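Local coordinates for protein M32 carboxypeptidase (Chitinophagaceae bacterium, PDB 7A03) that probably removes residues one at a time from the C-terminal end of peptides, as a metal-dependent carboxypeptidase of the M32 family, at residues W212-G215 against I216-R220; G375-T379 against K380-K384; S185-L188 against D189-K193; P65-G68 against S69-E73. All blocks are in the same frame, centred on the assembly; numbering follows the deposited sequence.

Contact 1. Residues W212-G215 against I216-R220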
# COMPACT_ATOMS: atom_id res chain seq x y z
N TRP A 212 -10.01 -10.39 -19.06
CA TRP A 212 -8.90 -11.18 -18.52
C TRP A 212 -7.67 -11.05 -19.40
O TRP A 212 -6.56 -10.75 -18.92
CB TRP A 212 -9.32 -12.64 -18.38
CG TRP A 212 -8.17 -13.51 -18.01
CD1 TRP A 212 -7.41 -14.25 -18.86
CD2 TRP A 212 -7.65 -13.73 -16.69
NE1 TRP A 212 -6.44 -14.93 -18.15
CE2 TRP A 212 -6.55 -14.61 -16.83
CE3 TRP A 212 -7.98 -13.26 -15.42
CZ2 TRP A 212 -5.81 -15.06 -15.73
CZ3 TRP A 212 -7.24 -13.71 -14.32
CH2 TRP A 212 -6.16 -14.59 -14.48
N GLN A 213 -7.86 -11.26 -20.72
CA GLN A 213 -6.72 -11.20 -21.62
C GLN A 213 -6.14 -9.79 -21.73
O GLN A 213 -4.93 -9.64 -21.89
CB GLN A 213 -7.09 -11.77 -23.00
CG GLN A 213 -5.90 -11.97 -23.92
CD GLN A 213 -4.88 -12.91 -23.34
OE1 GLN A 213 -5.20 -14.03 -22.95
NE2 GLN A 213 -3.63 -12.44 -23.25
N LEU A 214 -7.00 -8.77 -21.62
CA LEU A 214 -6.53 -7.39 -21.64
C LEU A 214 -5.55 -7.14 -20.50
O LEU A 214 -4.48 -6.55 -20.69
CB LEU A 214 -7.72 -6.45 -21.53
CG LEU A 214 -7.41 -4.97 -21.24
CD1 LEU A 214 -6.56 -4.41 -22.36
CD2 LEU A 214 -8.69 -4.19 -21.09
N GLY A 215 -5.92 -7.60 -19.29
CA GLY A 215 -5.04 -7.40 -18.15
C GLY A 215 -3.72 -8.15 -18.28
O GLY A 215 -2.65 -7.61 -17.96
N ILE A 216 -3.78 -9.40 -18.76
CA ILE A 216 -2.55 -10.14 -19.03
C ILE A 216 -1.66 -9.38 -20.02
O ILE A 216 -0.43 -9.27 -19.84
CB ILE A 216 -2.88 -11.55 -19.53
CG1 ILE A 216 -3.64 -12.36 -18.46
CG2 ILE A 216 -1.60 -12.24 -20.02
CD1 ILE A 216 -2.78 -12.77 -17.28
N ASP A 217 -2.25 -8.87 -21.10
CA ASP A 217 -1.50 -8.13 -22.11
C ASP A 217 -0.86 -6.88 -21.52
O ASP A 217 0.31 -6.59 -21.78
CB ASP A 217 -2.43 -7.72 -23.24
CG ASP A 217 -2.75 -8.85 -24.20
OD1 ASP A 217 -2.22 -9.97 -24.02
OD2 ASP A 217 -3.53 -8.60 -25.14
N LEU A 218 -1.61 -6.13 -20.72
CA LEU A 218 -1.06 -4.93 -20.11
C LEU A 218 0.10 -5.25 -19.18
O LEU A 218 1.13 -4.57 -19.20
CB LEU A 218 -2.16 -4.17 -19.37
CG LEU A 218 -3.20 -3.54 -20.30
CD1 LEU A 218 -4.33 -2.98 -19.48
CD2 LEU A 218 -2.54 -2.46 -21.17
N LEU A 219 -0.04 -6.30 -18.37
CA LEU A 219 1.06 -6.70 -17.50
C LEU A 219 2.30 -7.07 -18.31
O LEU A 219 3.42 -6.67 -17.96
CB LEU A 219 0.63 -7.87 -16.62
CG LEU A 219 -0.38 -7.54 -15.51
CD1 LEU A 219 -1.00 -8.83 -14.96
CD2 LEU A 219 0.35 -6.74 -14.43
N ARG A 220 2.12 -7.83 -19.39
CA ARG A 220 3.24 -8.16 -20.26
C ARG A 220 3.90 -6.89 -20.79
O ARG A 220 5.12 -6.73 -20.75
CB ARG A 220 2.73 -9.02 -21.42
CG ARG A 220 3.80 -9.89 -22.07
CD ARG A 220 3.61 -11.35 -21.66
NE ARG A 220 2.30 -11.86 -22.04
CZ ARG A 220 1.90 -13.11 -21.84
NH1 ARG A 220 2.72 -13.98 -21.26
NH2 ARG A 220 0.69 -13.50 -22.22
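Leu214 and Leu218, one turn apart on helix 208-222, form the tightly packed side of this contact. Leu214 CD1 and Leu218 CD1 meet at 3.9 Å, and both side chains are buried against Thr262 of helix 258-277. Beside them Gly215 is buried, and Gly215 O accepts Leu219 N at 2.9 Å. Round the helix Trp212 and Ile216 are partly exposed. Ile216 CG1 sits over one face of the indole, offset toward the rim, 3.8 Å from Trp212 NE1, a CH-pi contact with the five-membered ring; Gln231 of strand 229-233 touches both residues. The solvent side belongs to Gln213 and Asp217. Gln213 CG stands anti to the backbone N (chi1 -170°) and the chain then bends at chi2, which carries Gln213 NE2 back to Asp217 OD1 at 2.9 Å. This hydrogen bond lies in the amide plane of Gln213 but meets the carboxylate from above its plane, while Asp217 OD2 is hydrogen-bonded to a glycerol probably left from crystallisation. With an alanine at Asp217, the Gln213 amide would probably lose its mate and be set free to turn. Such i to i+4 pairing, apolar on one side and polar on the other, is characteristic of an amphipathic helix.

Contact 2. Residues G375-T379 against K380-K384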
# COMPACT_ATOMS: atom_id res chain seq x y z
N GLY A 375 -4.67 10.56 23.56
CA GLY A 375 -5.68 10.70 24.58
C GLY A 375 -6.65 11.83 24.39
O GLY A 375 -7.56 11.99 25.21
N SER A 376 -6.50 12.63 23.33
CA SER A 376 -7.36 13.79 23.15
C SER A 376 -8.70 13.43 22.52
O SER A 376 -9.65 14.20 22.63
CB SER A 376 -6.65 14.86 22.31
OG SER A 376 -6.51 14.44 20.97
N ILE A 377 -8.79 12.28 21.87
CA ILE A 377 -10.03 11.77 21.31
C ILE A 377 -10.33 10.44 21.99
O ILE A 377 -9.43 9.59 22.12
CB ILE A 377 -9.94 11.60 19.78
CG1 ILE A 377 -9.72 12.95 19.09
CG2 ILE A 377 -11.19 10.92 19.21
CD1 ILE A 377 -9.53 12.82 17.57
N SER A 378 -11.56 10.26 22.42
CA SER A 378 -11.98 9.02 23.06
C SER A 378 -12.69 8.12 22.06
O SER A 378 -13.19 8.56 21.03
CB SER A 378 -12.91 9.31 24.25
OG SER A 378 -13.86 8.27 24.40
N THR A 379 -12.71 6.82 22.37
CA THR A 379 -13.47 5.86 21.58
C THR A 379 -14.96 5.93 21.85
O THR A 379 -15.74 5.36 21.08
CB THR A 379 -12.95 4.45 21.85
OG1 THR A 379 -13.75 3.50 21.16
CG2 THR A 379 -13.01 4.16 23.32
N LYS A 380 -15.38 6.59 22.93
CA LYS A 380 -16.80 6.76 23.20
C LYS A 380 -17.39 7.67 22.12
O LYS A 380 -16.89 8.78 21.91
CB LYS A 380 -16.99 7.38 24.59
CG LYS A 380 -16.58 6.49 25.77
CD LYS A 380 -16.77 5.01 25.47
CE LYS A 380 -16.57 4.13 26.70
NZ LYS A 380 -15.28 3.36 26.61
N ASP A 381 -18.43 7.19 21.44
CA ASP A 381 -19.09 7.96 20.38
C ASP A 381 -18.12 8.31 19.25
O ASP A 381 -18.15 9.41 18.68
CB ASP A 381 -19.78 9.21 20.93
CG ASP A 381 -21.22 8.96 21.32
OD1 ASP A 381 -22.09 9.00 20.44
OD2 ASP A 381 -21.47 8.72 22.52
N LEU A 382 -17.23 7.37 18.92
CA LEU A 382 -16.31 7.62 17.81
C LEU A 382 -17.05 7.72 16.48
O LEU A 382 -16.57 8.38 15.56
CB LEU A 382 -15.25 6.53 17.77
CG LEU A 382 -14.05 6.80 16.86
CD1 LEU A 382 -13.29 8.02 17.34
CD2 LEU A 382 -13.14 5.59 16.81
N ASN A 383 -18.21 7.07 16.37
CA ASN A 383 -18.98 7.17 15.13
C ASN A 383 -19.40 8.62 14.86
O ASN A 383 -19.34 9.08 13.72
CB ASN A 383 -20.19 6.24 15.17
CG ASN A 383 -21.09 6.52 16.36
OD1 ASN A 383 -20.62 6.85 17.44
ND2 ASN A 383 -22.40 6.38 16.15
N LYS A 384 -19.80 9.35 15.90
CA LYS A 384 -20.16 10.75 15.71
C LYS A 384 -18.95 11.58 15.28
O LYS A 384 -19.05 12.42 14.39
CB LYS A 384 -20.78 11.33 16.99
CG LYS A 384 -21.26 12.76 16.83
CD LYS A 384 -21.19 13.56 18.11
CE LYS A 384 -20.51 14.90 17.90
NZ LYS A 384 -21.43 15.93 17.33
O HOH W 1 -15.26 10.04 19.77
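Between Thr379 and Leu382 the backbone makes a type II beta turn, closed by a weak bond from Leu382 N to Thr379 O at 3.3 Å. Ser378 OG accepts Lys380 N at 2.7 Å, with an N-H...O angle of 154°, in an ST turn that leads into the beta turn. Ser378 OG also lies 3.3 Å from Lys380 CB. A water donates to Ser378 O, 2.8 Å away. It donates to Lys380 O as well, and ties the approach to the turn to the turn itself. The segment is the connection between two helices: Gly375, with positive phi, is the first residue to leave the helical path after helix 358-374, and Asp381 takes the N-cap position of helix 382-394, though its side chain makes no capping bond. On the inner side Leu382 is buried. Its CG swings anti to the backbone N (chi1 -168°), which brings Leu382 CD1 to 4.0 Å from Ile377 CG2; the isoleucine and leucine side chains cross at about a right angle. Ile368 and Leu136 also touch Leu382, from helices 358-374 and 129-150. The exposed Lys380 bends at chi2 and chi4, passes Thr379 CG2 with Lys380 NZ at 4.1 Å, and ends in a salt bridge with Glu133 of helix 129-150, whose OE2 also has a weak hydrogen bond with Thr379 OG1.

Contact 3. Residues S185-L188 against D189-K193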
# COMPACT_ATOMS: atom_id res chain seq x y z
N SER A 185 -8.82 21.01 -1.06
CA SER A 185 -10.17 21.54 -0.90
C SER A 185 -10.54 22.53 -2.00
O SER A 185 -11.62 22.39 -2.59
CB SER A 185 -10.41 22.09 0.51
OG SER A 185 -9.99 21.16 1.50
N PRO A 186 -9.71 23.54 -2.32
CA PRO A 186 -10.08 24.43 -3.43
C PRO A 186 -10.19 23.70 -4.75
O PRO A 186 -11.07 24.01 -5.56
CB PRO A 186 -8.93 25.46 -3.45
CG PRO A 186 -8.31 25.40 -2.11
CD PRO A 186 -8.47 23.97 -1.65
N LEU A 187 -9.32 22.72 -4.97
CA LEU A 187 -9.41 21.93 -6.19
C LEU A 187 -10.74 21.18 -6.27
O LEU A 187 -11.37 21.13 -7.34
CB LEU A 187 -8.21 20.99 -6.28
CG LEU A 187 -8.15 20.02 -7.46
CD1 LEU A 187 -8.43 20.78 -8.71
CD2 LEU A 187 -6.80 19.34 -7.53
N LEU A 188 -11.21 20.64 -5.14
CA LEU A 188 -12.51 19.97 -5.12
C LEU A 188 -13.65 20.96 -5.40
O LEU A 188 -14.62 20.62 -6.09
CB LEU A 188 -12.72 19.24 -3.79
CG LEU A 188 -11.93 17.95 -3.68
CD1 LEU A 188 -12.02 17.33 -2.29
CD2 LEU A 188 -12.43 16.96 -4.71
N ASP A 189 -13.54 22.19 -4.86
CA ASP A 189 -14.55 23.19 -5.17
C ASP A 189 -14.58 23.48 -6.66
O ASP A 189 -15.65 23.66 -7.25
CB ASP A 189 -14.27 24.49 -4.41
CG ASP A 189 -14.45 24.35 -2.91
OD1 ASP A 189 -14.99 23.33 -2.45
OD2 ASP A 189 -14.02 25.29 -2.19
N ASP A 190 -13.40 23.55 -7.29
CA ASP A 190 -13.36 23.82 -8.72
C ASP A 190 -13.98 22.66 -9.50
O ASP A 190 -14.73 22.89 -10.46
CB ASP A 190 -11.92 24.04 -9.20
CG ASP A 190 -11.20 25.13 -8.43
OD1 ASP A 190 -11.85 26.08 -7.94
OD2 ASP A 190 -9.95 25.03 -8.34
N ILE A 191 -13.66 21.43 -9.10
CA ILE A 191 -14.15 20.26 -9.82
C ILE A 191 -15.67 20.17 -9.72
O ILE A 191 -16.35 19.81 -10.69
CB ILE A 191 -13.46 18.98 -9.32
CG1 ILE A 191 -11.98 18.94 -9.74
CG2 ILE A 191 -14.17 17.73 -9.84
CD1 ILE A 191 -11.18 17.80 -9.11
N ALA A 192 -16.23 20.50 -8.55
CA ALA A 192 -17.67 20.41 -8.37
C ALA A 192 -18.47 21.35 -9.27
O ALA A 192 -19.64 21.07 -9.54
CB ALA A 192 -18.04 20.61 -6.89
N LYS A 193 -17.87 22.45 -9.74
CA LYS A 193 -18.57 23.33 -10.68
C LYS A 193 -18.49 22.86 -12.12
O LYS A 193 -19.19 23.40 -12.98
CB LYS A 193 -18.03 24.76 -10.56
CG LYS A 193 -18.49 25.49 -9.30
CD LYS A 193 -17.48 26.54 -8.86
CE LYS A 193 -18.10 27.92 -8.81
NZ LYS A 193 -18.10 28.56 -10.16
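Pro186 O takes Asp190 N in a bond of 2.9 Å, its N-H...O angle 153°, and the side chain of that same aspartate crowds the acceptor. Asp190 CG is anti to its own carbonyl carbon (chi1 -55°), a torsion that folds the carboxylate back along the helix until Asp190 OD1 and OD2 both stand 3.2 Å from Pro186 O. These are acceptors facing an acceptor, so the gathering of oxygens is likely to be mildly unfavourable in itself. An alanine in place of Asp190 would take away the carboxylate, and Leu498 would probably be left without the side-chain contact that the aspartate gives it. All this belongs to the last turns of helix 170-192, where a proline is built into the helix: Pro186 has no N-H to give to the turn before, and the axis kinks there. Across and beyond the kink the regular i to i+4 pattern holds, with Asp189 N on Ser185 O at 3.0 Å and Ala192 N on Leu188 O. Ser185 turns its OG back to Lys181 O in the preceding turn. The apolar side is carried by Leu187 and Ile191, one turn apart. Leu187 CD1 approaches Ile191 CD1 to 4.1 Å, and Ile191 CG1 lies 3.3 Å from Leu187 O, over the backbone of the earlier residue. Leu187 is buried and also meets Leu498. The side chain of Leu188 projects on another side of the helix, where it packs on Phe360 of helix 358-374 and on the loop residues Val344 and Thr357.

Contact 4. Residues P65-G68 against S69-E73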
# COMPACT_ATOMS: atom_id res chain seq x y z
N PRO A 65 18.29 -16.60 20.62
CA PRO A 65 19.47 -15.92 21.20
C PRO A 65 20.72 -16.00 20.35
O PRO A 65 21.52 -15.05 20.33
CB PRO A 65 19.66 -16.64 22.55
CG PRO A 65 18.32 -17.23 22.86
CD PRO A 65 17.72 -17.61 21.54
N GLU A 66 20.93 -17.12 19.65
CA GLU A 66 22.13 -17.27 18.82
C GLU A 66 22.16 -16.23 17.71
O GLU A 66 23.22 -15.70 17.36
CB GLU A 66 22.16 -18.67 18.22
CG GLU A 66 22.29 -19.79 19.23
CD GLU A 66 20.95 -20.29 19.75
OE1 GLU A 66 19.90 -19.71 19.38
OE2 GLU A 66 20.95 -21.26 20.53
N LEU A 67 20.99 -15.93 17.14
CA LEU A 67 20.93 -14.89 16.13
C LEU A 67 21.28 -13.52 16.72
O LEU A 67 22.01 -12.74 16.10
CB LEU A 67 19.55 -14.88 15.47
CG LEU A 67 19.35 -13.81 14.39
CD1 LEU A 67 20.34 -14.02 13.26
CD2 LEU A 67 17.92 -13.82 13.87
N GLY A 68 20.79 -13.22 17.93
CA GLY A 68 21.14 -11.95 18.55
C GLY A 68 22.63 -11.83 18.81
O GLY A 68 23.24 -10.79 18.55
N SER A 69 23.24 -12.91 19.32
CA SER A 69 24.68 -12.88 19.57
C SER A 69 25.47 -12.67 18.28
O SER A 69 26.42 -11.88 18.25
CB SER A 69 25.12 -14.16 20.28
OG SER A 69 24.43 -14.30 21.51
N LEU A 70 25.06 -13.35 17.21
CA LEU A 70 25.71 -13.18 15.91
C LEU A 70 25.59 -11.74 15.41
O LEU A 70 26.56 -11.16 14.90
CB LEU A 70 25.07 -14.15 14.92
CG LEU A 70 25.73 -14.45 13.59
CD1 LEU A 70 27.18 -14.89 13.79
CD2 LEU A 70 24.93 -15.55 12.92
N LEU A 71 24.39 -11.17 15.50
CA LEU A 71 24.21 -9.80 15.02
C LEU A 71 25.08 -8.83 15.81
O LEU A 71 25.69 -7.92 15.24
CB LEU A 71 22.74 -9.40 15.13
CG LEU A 71 21.84 -10.10 14.13
CD1 LEU A 71 20.38 -9.90 14.51
CD2 LEU A 71 22.12 -9.57 12.72
N HIS A 72 25.14 -9.02 17.13
CA HIS A 72 25.97 -8.14 17.95
C HIS A 72 27.45 -8.30 17.65
O HIS A 72 28.20 -7.32 17.71
CB HIS A 72 25.65 -8.38 19.43
CG HIS A 72 24.41 -7.69 19.90
ND1 HIS A 72 24.30 -6.31 19.92
CD2 HIS A 72 23.24 -8.17 20.37
CE1 HIS A 72 23.10 -5.98 20.39
NE2 HIS A 72 22.44 -7.09 20.66
N GLU A 73 27.89 -9.51 17.31
CA GLU A 73 29.28 -9.71 16.90
C GLU A 73 29.56 -9.05 15.56
O GLU A 73 30.59 -8.39 15.38
CB GLU A 73 29.59 -11.20 16.84
CG GLU A 73 30.91 -11.56 16.18
CD GLU A 73 31.07 -13.06 16.00
OE1 GLU A 73 30.06 -13.79 16.10
OE2 GLU A 73 32.22 -13.50 15.75
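The imidazole of His72 and the carbonyl of Gly68 are the flat groups that meet here, with Gly68 O approaching the ring obliquely, 3.2 Å from His72 CD2. The ring is brought there by a CG set anti to the carbonyl carbon (chi1 -81°), beside the backbone N, and His72 N gives its hydrogen to the same Gly68 O at 3.0 Å. One carbonyl thus has an amide and a ring carbon of the same histidine next to it. Pro65 O, in the first turn of the helix, is held twice by a single residue. Ser69 N reaches Pro65 O at 2.9 Å, close to the direction of the C=O bond, whereas Ser69 OG donates to Pro65 O from above the carbonyl plane at 3.2 Å. The hydroxyl of this exposed serine is thereby turned back onto the backbone, a common habit of serine within helices. The apolar contact lies between Leu67 and Leu71, both buried: Leu67 CG faces Leu71 CD1 at 4.0 Å, and Leu71 CG lies over Leu67 O. Leu67 touches Lys17 of helix 9-37; Leu71 reaches Tyr14 of that helix and also Ser91, Leu92 and Tyr95 of helix 82-100. Leu70 adds Ala13 to the first of these surfaces and His72 adds Leu92 to the second, so the short helix 65-74 packs against both longer helices.

The four contacts illustrate how short-range pairing recurs across a largely helical, single-chain enzyme. They follow one another along the chain in the order 4, 3, 1, 2, and none touches another. Contacts 2 and 3 come closest, their nearest atoms about 18 Å apart, and helix 358-374 relates them: Phe360 packs on contact 3, while the loop of contact 2 leaves the same helix. Contacts 3 and 4 lie on opposite sides of the chain's centre, 56 Å between centres; contacts 1 and 2 are likewise opposed, at 45 Å. Contact 1 packs on helix 258-277, which carries an HExxH sequence, consistent with the metal site of such peptidases.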